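Local coordinates for antifreeze protein (Marinomonas primoryensis, PDB 3P4G), which binds ice as a hyperactive, calcium-dependent antifreeze protein, probably through waters that it holds in a clathrate-like arrangement on its beta-helical surface, at residues Val59-Asn64 and Asp84-Ala89. Numbering follows the deposited sequence. Where two conformers were deposited one is given.
With CA (calcium ion), chain F; CA (calcium ion), chain G.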
loop_
_atom_site.group_PDB
_atom_site.type_symbol
_atom_site.label_atom_id
_atom_site.label_comp_id
_atom_site.label_asym_id
_atom_site.label_seq_id
_atom_site.Cartn_x
_atom_site.Cartn_y
_atom_site.Cartn_z
ATOM N N VAL A 59 -17.818 -20.208 1.366
ATOM C CA VAL A 59 -17.304 -20.859 2.585
ATOM C C VAL A 59 -17.348 -19.843 3.748
ATOM O O VAL A 59 -16.910 -18.690 3.602
ATOM C CB VAL A 59 -15.854 -21.370 2.391
ATOM C CG1 VAL A 59 -15.340 -21.875 3.742
ATOM C CG2 VAL A 59 -15.748 -22.487 1.322
ATOM N N SER A 60 -17.880 -20.279 4.894
ATOM C CA SER A 60 -18.033 -19.406 6.053
ATOM C C SER A 60 -17.585 -20.191 7.260
ATOM O O SER A 60 -18.078 -21.289 7.521
ATOM C CB SER A 60 -19.487 -18.962 6.227
ATOM O OG SER A 60 -19.985 -18.373 5.043
ATOM N N ILE A 61 -16.634 -19.626 7.972
ATOM C CA ILE A 61 -15.936 -20.280 9.102
ATOM C C ILE A 61 -16.023 -19.319 10.283
ATOM O O ILE A 61 -15.589 -18.161 10.189
ATOM C CB ILE A 61 -14.408 -20.556 8.705
ATOM C CG1 ILE A 61 -14.300 -21.565 7.543
ATOM C CG2 ILE A 61 -13.533 -21.019 9.902
ATOM C CD1 ILE A 61 -13.095 -21.374 6.632
ATOM N N ASP A 62 -16.608 -19.758 11.399
ATOM C CA ASP A 62 -16.735 -18.865 12.546
ATOM C C ASP A 62 -15.463 -18.894 13.403
ATOM O O ASP A 62 -15.230 -17.987 14.213
ATOM C CB ASP A 62 -17.904 -19.304 13.405
ATOM C CG ASP A 62 -19.219 -19.149 12.704
ATOM O OD1 ASP A 62 -19.335 -18.247 11.836
ATOM O OD2 ASP A 62 -20.134 -19.897 13.074
ATOM N N GLY A 63 -14.685 -19.963 13.265
ATOM C CA GLY A 63 -13.418 -20.118 13.999
ATOM C C GLY A 63 -12.205 -19.696 13.192
ATOM O O GLY A 63 -12.277 -18.744 12.384
ATOM N N ASN A 64 -11.112 -20.442 13.360
ATOM C CA ASN A 64 -9.823 -20.120 12.730
ATOM C C ASN A 64 -9.530 -21.070 11.584
ATOM O O ASN A 64 -9.946 -22.238 11.619
ATOM C CB ASN A 64 -8.682 -20.278 13.758
ATOM C CG ASN A 64 -8.884 -19.418 14.967
ATOM O OD1 ASN A 64 -9.221 -18.241 14.841
ATOM N ND2 ASN A 64 -8.643 -19.992 16.168
ATOM N N ASP A 84 -15.428 -17.071 -6.070
ATOM C CA ASP A 84 -15.698 -17.671 -4.739
ATOM C C ASP A 84 -15.816 -16.634 -3.650
ATOM O O ASP A 84 -15.234 -15.545 -3.776
ATOM C CB ASP A 84 -14.603 -18.665 -4.395
ATOM C CG ASP A 84 -14.440 -19.745 -5.470
ATOM O OD1 ASP A 84 -15.356 -20.602 -5.674
ATOM O OD2 ASP A 84 -13.402 -19.751 -6.157
ATOM N N GLN A 85 -16.516 -16.981 -2.566
ATOM C CA GLN A 85 -16.762 -15.986 -1.498
ATOM C C GLN A 85 -16.431 -16.652 -0.179
ATOM O O GLN A 85 -17.001 -17.717 0.145
ATOM C CB GLN A 85 -18.220 -15.601 -1.526
ATOM C CG GLN A 85 -18.551 -14.408 -0.611
ATOM C CD GLN A 85 -19.996 -13.952 -0.786
ATOM O OE1 GLN A 85 -20.538 -13.993 -1.888
ATOM N NE2 GLN A 85 -20.623 -13.530 0.311
ATOM N N LEU A 86 -15.492 -16.060 0.545
ATOM C CA LEU A 86 -14.997 -16.621 1.812
ATOM C C LEU A 86 -15.208 -15.680 2.955
ATOM O O LEU A 86 -14.947 -14.465 2.842
ATOM C CB LEU A 86 -13.509 -17.010 1.665
ATOM C CG LEU A 86 -12.779 -17.368 2.974
ATOM C CD1 LEU A 86 -13.428 -18.630 3.590
ATOM C CD2 LEU A 86 -11.291 -17.619 2.653
ATOM N N TYR A 87 -15.727 -16.218 4.073
ATOM C CA TYR A 87 -15.831 -15.444 5.294
ATOM C C TYR A 87 -15.113 -16.255 6.373
ATOM O O TYR A 87 -15.347 -17.445 6.495
ATOM C CB TYR A 87 -17.294 -15.270 5.669
ATOM C CG TYR A 87 -17.469 -14.640 7.048
ATOM C CD1 TYR A 87 -17.315 -13.269 7.228
ATOM C CD2 TYR A 87 -17.791 -15.428 8.149
ATOM C CE1 TYR A 87 -17.468 -12.701 8.500
ATOM C CE2 TYR A 87 -17.965 -14.867 9.416
ATOM C CZ TYR A 87 -17.814 -13.515 9.574
ATOM O OH TYR A 87 -17.952 -12.948 10.826
ATOM N N VAL A 88 -14.190 -15.628 7.079
ATOM C CA VAL A 88 -13.570 -16.211 8.293
ATOM C C VAL A 88 -13.724 -15.220 9.483
ATOM O O VAL A 88 -13.220 -14.088 9.391
ATOM C CB VAL A 88 -12.068 -16.497 8.059
ATOM C CG1 VAL A 88 -11.459 -17.000 9.369
ATOM C CG2 VAL A 88 -11.854 -17.509 6.934
ATOM N N ALA A 89 -14.390 -15.616 10.580
ATOM C CA ALA A 89 -14.567 -14.715 11.724
ATOM C C ALA A 89 -13.341 -14.650 12.636
ATOM O O ALA A 89 -13.163 -13.675 13.349
ATOM C CB ALA A 89 -15.788 -15.155 12.547
HETATM CA CA CA F . -14.465 -22.512 -6.632
HETATM CA CA CA G . -11.672 -18.621 -7.257
#
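Val59 and Ile61 pair in parallel register with Leu86 and Val88, the strand axes 4.7 Å apart and 2° from parallel, and four backbone hydrogen bonds join them, from Val59 N to Gln85 O through Ala89 N to Ile61 O. Inside, branched aliphatic residues stack rung upon rung. Val59 lies alongside Leu86, its CG1 3.8 Å from Leu86 CD1; Ile61 CD1 reaches both that same methyl and Val88 CG2, each at 4.1 Å. With chi1 of -65° keeping Ile61 CG1 beside its backbone N, the longer branch runs back toward Leu86. On the outer face, where polar groups can meet solvent, Ser60 pairs with Tyr87, and Asp62 OD1 lies off the Tyr87 ring's edge, near its plane, a loose 4.4 Å from CE2. At the turn the small Ala89 fits closely, CB 3.3 Å from Asp62 O. Asp84 bridges two calcium ions, OD1 and OD2 each 2.3 Å from a different one; Asp57 joins the ion on OD1 and Asp103 that on OD2, with backbone carbonyls. These are successive coils of the right-handed calcium-binding beta-helix: strand 39-42 pairs with the other edge of strand 58-61, through Ser60, while Leu77 of strand 77-78 meets Ile61 and Leu86.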